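Local structure of beta-galactosidase (Bacillus circulans, 4MAD) at residues L209-F223 with Q233-E247. The protein probably hydrolyses terminal non-reducing beta-D-galactose residues of beta-D-galactosides, as a family 35 glycoside hydrolase. Sequence-based numbering, arbitrary orientation.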
loop_
_atom_site.group_PDB
_atom_site.type_symbol
_atom_site.label_atom_id
_atom_site.label_comp_id
_atom_site.label_asym_id
_atom_site.label_seq_id
_atom_site.Cartn_x
_atom_site.Cartn_y
_atom_site.Cartn_z
ATOM N N LEU A 209 -3.925 5.143 -24.345
ATOM C CA LEU A 209 -2.785 5.535 -25.116
ATOM C C LEU A 209 -2.865 6.999 -25.575
ATOM O O LEU A 209 -1.901 7.697 -25.569
ATOM C CB LEU A 209 -2.607 4.622 -26.307
ATOM C CG LEU A 209 -2.378 3.183 -25.927
ATOM C CD1 LEU A 209 -2.556 2.327 -27.090
ATOM C CD2 LEU A 209 -0.955 3.083 -25.460
ATOM N N SER A 210 -4.032 7.433 -25.994
ATOM C CA SER A 210 -4.133 8.836 -26.366
ATOM C C SER A 210 -3.888 9.757 -25.174
ATOM O O SER A 210 -3.244 10.735 -25.277
ATOM C CB SER A 210 -5.472 9.194 -27.023
ATOM O OG SER A 210 -5.744 8.423 -28.129
ATOM N N GLY A 211 -4.480 9.437 -24.051
ATOM C CA GLY A 211 -4.308 10.242 -22.870
ATOM C C GLY A 211 -2.954 10.244 -22.218
ATOM O O GLY A 211 -2.530 11.209 -21.665
ATOM N N GLY A 212 -2.346 9.069 -22.190
ATOM C CA GLY A 212 -1.114 8.892 -21.471
ATOM C C GLY A 212 0.249 9.000 -22.135
ATOM O O GLY A 212 1.199 9.086 -21.456
ATOM N N MET A 213 0.319 8.929 -23.458
ATOM C CA MET A 213 1.587 9.062 -24.150
ATOM C C MET A 213 2.032 10.516 -24.148
ATOM O O MET A 213 1.217 11.410 -24.171
ATOM C CB MET A 213 1.526 8.493 -25.556
ATOM C CG MET A 213 1.100 7.073 -25.635
ATOM S SD MET A 213 1.037 6.387 -27.293
ATOM C CE MET A 213 2.643 6.818 -27.826
ATOM N N ILE A 214 3.335 10.703 -24.085
ATOM C CA ILE A 214 3.967 11.980 -24.171
ATOM C C ILE A 214 4.848 12.116 -25.436
ATOM O O ILE A 214 5.565 11.241 -25.796
ATOM C CB ILE A 214 4.825 12.304 -22.967
ATOM C CG1 ILE A 214 4.191 11.828 -21.670
ATOM C CG2 ILE A 214 5.033 13.755 -22.906
ATOM C CD1 ILE A 214 5.051 11.960 -20.510
ATOM N N GLU A 215 4.762 13.265 -26.078
ATOM C CA GLU A 215 5.507 13.455 -27.258
ATOM C C GLU A 215 6.956 13.293 -26.884
ATOM O O GLU A 215 7.422 13.823 -25.933
ATOM C CB GLU A 215 5.251 14.848 -27.843
ATOM C CG GLU A 215 6.008 15.151 -29.068
ATOM C CD GLU A 215 5.723 14.201 -30.234
ATOM O OE1 GLU A 215 5.311 13.071 -30.008
ATOM O OE2 GLU A 215 5.943 14.586 -31.395
ATOM N N GLY A 216 7.634 12.521 -27.710
ATOM C CA GLY A 216 9.038 12.226 -27.606
ATOM C C GLY A 216 9.413 11.104 -26.675
ATOM O O GLY A 216 10.548 10.850 -26.498
ATOM N N ILE A 217 8.427 10.445 -26.090
ATOM C CA ILE A 217 8.668 9.476 -25.037
ATOM C C ILE A 217 8.185 8.040 -25.354
ATOM O O ILE A 217 7.072 7.855 -25.727
ATOM C CB ILE A 217 8.036 9.983 -23.714
ATOM C CG1 ILE A 217 8.679 11.288 -23.253
ATOM C CG2 ILE A 217 8.164 8.977 -22.689
ATOM C CD1 ILE A 217 10.109 11.196 -22.964
ATOM N N PHE A 218 9.047 7.062 -25.140
ATOM C CA PHE A 218 8.759 5.651 -25.365
ATOM C C PHE A 218 7.553 5.232 -24.516
ATOM O O PHE A 218 7.490 5.544 -23.391
ATOM C CB PHE A 218 10.007 4.866 -24.949
ATOM C CG PHE A 218 9.911 3.379 -25.117
ATOM C CD1 PHE A 218 9.591 2.814 -26.312
ATOM C CD2 PHE A 218 10.191 2.542 -24.072
ATOM C CE1 PHE A 218 9.513 1.474 -26.437
ATOM C CE2 PHE A 218 10.103 1.214 -24.211
ATOM C CZ PHE A 218 9.764 0.685 -25.385
ATOM N N GLU A 219 6.652 4.469 -25.099
ATOM C CA GLU A 219 5.503 3.933 -24.391
ATOM C C GLU A 219 5.575 2.404 -24.227
ATOM O O GLU A 219 6.047 1.711 -25.084
ATOM C CB GLU A 219 4.178 4.363 -25.044
ATOM C CG GLU A 219 2.901 3.772 -24.517
ATOM C CD GLU A 219 2.456 4.361 -23.184
ATOM O OE1 GLU A 219 3.266 4.380 -22.292
ATOM O OE2 GLU A 219 1.297 4.764 -23.056
ATOM N N THR A 220 5.080 1.935 -23.100
ATOM C CA THR A 220 4.986 0.519 -22.806
ATOM C C THR A 220 3.539 0.237 -22.449
ATOM O O THR A 220 2.851 1.141 -22.184
ATOM C CB THR A 220 5.872 0.136 -21.644
ATOM O OG1 THR A 220 5.554 0.887 -20.493
ATOM C CG2 THR A 220 7.332 0.350 -21.996
ATOM N N VAL A 221 3.027 -0.937 -22.441
ATOM C CA VAL A 221 1.718 -1.303 -21.943
ATOM C C VAL A 221 1.744 -2.339 -20.822
ATOM O O VAL A 221 2.710 -3.062 -20.690
ATOM C CB VAL A 221 0.834 -1.845 -23.081
ATOM C CG1 VAL A 221 0.574 -0.762 -24.117
ATOM C CG2 VAL A 221 1.480 -3.062 -23.724
ATOM N N ASN A 222 0.586 -2.312 -20.148
ATOM C CA ASN A 222 0.364 -3.141 -19.015
ATOM C C ASN A 222 -0.813 -4.066 -19.226
ATOM O O ASN A 222 -1.810 -3.649 -19.681
ATOM C CB ASN A 222 0.084 -2.237 -17.825
ATOM C CG ASN A 222 1.211 -1.303 -17.535
ATOM O OD1 ASN A 222 2.320 -1.570 -17.873
ATOM N ND2 ASN A 222 0.919 -0.244 -16.817
ATOM N N PHE A 223 -0.672 -5.320 -18.875
ATOM C CA PHE A 223 -1.727 -6.239 -19.088
ATOM C C PHE A 223 -1.562 -7.580 -18.374
ATOM O O PHE A 223 -0.536 -7.916 -17.915
ATOM C CB PHE A 223 -1.961 -6.446 -20.567
ATOM C CG PHE A 223 -0.787 -7.026 -21.307
ATOM C CD1 PHE A 223 -0.506 -8.358 -21.246
ATOM C CD2 PHE A 223 0.000 -6.256 -22.115
ATOM C CE1 PHE A 223 0.534 -8.875 -21.944
ATOM C CE2 PHE A 223 1.062 -6.776 -22.795
ATOM C CZ PHE A 223 1.319 -8.067 -22.729
ATOM N N GLN A 233 -2.263 -3.106 -30.454
ATOM C CA GLN A 233 -2.801 -1.803 -30.131
ATOM C C GLN A 233 -1.718 -0.794 -29.946
ATOM O O GLN A 233 -1.796 0.245 -30.479
ATOM C CB GLN A 233 -3.621 -1.842 -28.865
ATOM C CG GLN A 233 -5.024 -1.945 -29.118
ATOM C CD GLN A 233 -5.588 -0.716 -29.781
ATOM O OE1 GLN A 233 -4.895 0.143 -30.241
ATOM N NE2 GLN A 233 -6.807 -0.650 -29.815
ATOM N N LEU A 234 -0.684 -1.181 -29.229
ATOM C CA LEU A 234 0.459 -0.336 -29.022
ATOM C C LEU A 234 1.105 0.032 -30.346
ATOM O O LEU A 234 1.375 1.161 -30.573
ATOM C CB LEU A 234 1.487 -1.008 -28.139
ATOM C CG LEU A 234 2.849 -0.365 -27.952
ATOM C CD1 LEU A 234 2.676 0.987 -27.456
ATOM C CD2 LEU A 234 3.747 -1.112 -27.105
ATOM N N LYS A 235 1.239 -0.924 -31.244
ATOM C CA LYS A 235 1.836 -0.654 -32.535
ATOM C C LYS A 235 1.089 0.343 -33.440
ATOM O O LYS A 235 1.673 0.932 -34.308
ATOM C CB LYS A 235 2.182 -1.948 -33.255
ATOM C CG LYS A 235 3.374 -2.603 -32.647
ATOM C CD LYS A 235 3.939 -3.639 -33.502
ATOM C CE LYS A 235 3.434 -4.917 -33.096
ATOM N NZ LYS A 235 3.708 -5.980 -34.037
ATOM N N GLN A 236 -0.187 0.533 -33.199
ATOM C CA GLN A 236 -0.916 1.595 -33.841
ATOM C C GLN A 236 -0.446 2.969 -33.496
ATOM O O GLN A 236 -0.587 3.853 -34.270
ATOM C CB GLN A 236 -2.385 1.482 -33.629
ATOM C CG GLN A 236 -2.848 0.200 -34.026
ATOM C CD GLN A 236 -4.068 0.302 -34.753
ATOM O OE1 GLN A 236 -5.100 0.516 -34.183
ATOM N NE2 GLN A 236 -3.981 0.188 -36.050
ATOM N N TYR A 237 0.006 3.144 -32.294
ATOM C CA TYR A 237 0.538 4.398 -31.854
ATOM C C TYR A 237 2.066 4.520 -31.913
ATOM O O TYR A 237 2.587 5.587 -31.882
ATOM C CB TYR A 237 0.040 4.696 -30.433
ATOM C CG TYR A 237 -1.446 4.879 -30.308
ATOM C CD1 TYR A 237 -1.975 6.121 -30.111
ATOM C CD2 TYR A 237 -2.297 3.825 -30.358
ATOM C CE1 TYR A 237 -3.281 6.302 -30.006
ATOM C CE2 TYR A 237 -3.620 3.996 -30.277
ATOM C CZ TYR A 237 -4.114 5.234 -30.095
ATOM O OH TYR A 237 -5.451 5.441 -29.949
ATOM N N GLN A 238 2.753 3.410 -31.928
ATOM C CA GLN A 238 4.193 3.370 -31.790
ATOM C C GLN A 238 4.708 2.172 -32.553
ATOM O O GLN A 238 4.967 1.185 -31.989
ATOM C CB GLN A 238 4.569 3.264 -30.323
ATOM C CG GLN A 238 6.034 3.196 -30.040
ATOM C CD GLN A 238 6.317 3.261 -28.570
ATOM O OE1 GLN A 238 6.362 4.298 -27.962
ATOM N NE2 GLN A 238 6.441 2.118 -27.999
ATOM N N PRO A 239 4.731 2.287 -33.855
ATOM C CA PRO A 239 4.952 1.163 -34.748
ATOM C C PRO A 239 6.300 0.494 -34.678
ATOM O O PRO A 239 6.339 -0.673 -34.839
ATOM C CB PRO A 239 4.700 1.772 -36.131
ATOM C CG PRO A 239 4.802 3.120 -35.968
ATOM C CD PRO A 239 4.400 3.482 -34.595
ATOM N N ASN A 240 7.376 1.226 -34.495
ATOM C CA ASN A 240 8.703 0.644 -34.665
ATOM C C ASN A 240 9.532 0.249 -33.437
ATOM O O ASN A 240 10.356 -0.607 -33.496
ATOM C CB ASN A 240 9.535 1.554 -35.534
ATOM C CG ASN A 240 8.896 1.820 -36.850
ATOM O OD1 ASN A 240 8.414 0.940 -37.475
ATOM N ND2 ASN A 240 8.850 3.053 -37.236
ATOM N N ALA A 241 9.247 0.900 -32.328
ATOM C CA ALA A 241 9.981 0.767 -31.115
ATOM C C ALA A 241 9.769 -0.596 -30.467
ATOM O O ALA A 241 8.842 -1.261 -30.783
ATOM C CB ALA A 241 9.648 1.838 -30.206
ATOM N N PRO A 242 10.681 -0.983 -29.593
ATOM C CA PRO A 242 10.647 -2.315 -29.014
ATOM C C PRO A 242 9.408 -2.469 -28.193
ATOM O O PRO A 242 8.919 -1.498 -27.714
ATOM C CB PRO A 242 11.857 -2.339 -28.098
ATOM C CG PRO A 242 12.467 -1.101 -28.187
ATOM C CD PRO A 242 11.945 -0.324 -29.289
ATOM N N LEU A 243 8.936 -3.680 -28.037
ATOM C CA LEU A 243 7.711 -3.933 -27.301
ATOM C C LEU A 243 7.993 -4.305 -25.857
ATOM O O LEU A 243 8.708 -5.204 -25.635
ATOM C CB LEU A 243 6.973 -5.077 -27.945
ATOM C CG LEU A 243 6.628 -5.016 -29.422
ATOM C CD1 LEU A 243 6.033 -6.323 -29.923
ATOM C CD2 LEU A 243 5.676 -3.880 -29.646
ATOM N N MET A 244 7.431 -3.597 -24.890
ATOM C CA MET A 244 7.590 -3.974 -23.502
ATOM C C MET A 244 6.280 -3.992 -22.700
ATOM O O MET A 244 5.556 -3.084 -22.737
ATOM C CB MET A 244 8.578 -3.088 -22.782
ATOM C CG MET A 244 8.890 -3.615 -21.436
ATOM S SD MET A 244 10.364 -2.893 -20.818
ATOM C CE MET A 244 10.634 -3.812 -19.401
ATOM N N CYS A 245 6.050 -5.045 -21.951
ATOM C CA CYS A 245 4.967 -5.095 -21.002
ATOM C C CYS A 245 5.513 -4.639 -19.675
ATOM O O CYS A 245 6.189 -5.340 -19.044
ATOM C CB CYS A 245 4.478 -6.512 -20.861
ATOM S SG CYS A 245 3.190 -6.700 -19.641
ATOM N N MET A 246 5.266 -3.407 -19.315
ATOM C CA MET A 246 5.782 -2.864 -18.080
ATOM C C MET A 246 5.191 -3.388 -16.758
ATOM O O MET A 246 5.837 -3.344 -15.777
ATOM C CB MET A 246 5.813 -1.359 -18.161
ATOM C CG MET A 246 6.442 -0.737 -17.054
ATOM S SD MET A 246 8.171 -1.028 -16.766
ATOM C CE MET A 246 8.838 -0.874 -18.351
ATOM N N GLU A 247 3.955 -3.859 -16.804
ATOM C CA GLU A 247 3.350 -4.632 -15.755
ATOM C C GLU A 247 2.627 -5.846 -16.368
ATOM O O GLU A 247 1.641 -5.718 -16.976
ATOM C CB GLU A 247 2.369 -3.797 -14.924
ATOM C CG GLU A 247 2.912 -2.483 -14.420
ATOM C CD GLU A 247 1.865 -1.629 -13.712
ATOM O OE1 GLU A 247 0.743 -2.109 -13.532
ATOM O OE2 GLU A 247 2.186 -0.482 -13.420
HETATM O O HOH W 1 6.901 -0.970 -25.611
#
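Leu209 and Tyr237 meet where helix 206-212 packs on a beta-alpha-beta unit of the (beta/alpha)8 barrel, strand 218-223, helix 227-237 and strand 244-249, a worked example of how helix 227-237 and the chain leading into strand 244-249 are fitted to the preceding helix and strand. Leu209 of helix 206-212 sets CB squarely over the centre of the Tyr237 ring, 3.9 Å from the centroid, in a CH-pi contact, while Leu209 CD1 reaches Tyr237 CD2. Met213 SD approaches the same ring obliquely, 5.0 Å from its centroid. Were this tyrosine an alanine, Leu209 and Met213 would probably lose their shared aromatic partner and a gap would open between the two helices. Phe218, with CG anti to the backbone N (chi1 -180°), extends its ring to Ala241 CB and Pro242 O, both at its edge. Next to it the extended Gln238 pairs its amide with the backbone of Glu219: Glu219 N donates to a lone pair of Gln238 OE1 (2.9 Å), and Gln238 NE2 returns a bond to Glu219 O. Near the C-terminal end of strand 218-223, Asn222 ND2 is hydrogen-bonded to OE2 of Glu171, the predicted proton donor. Glu247, the predicted nucleophile, has OE2 salt-bridged to Arg104 NH2, and its CD lies 3.5 Å from Asn222 ND2, near but not bonded.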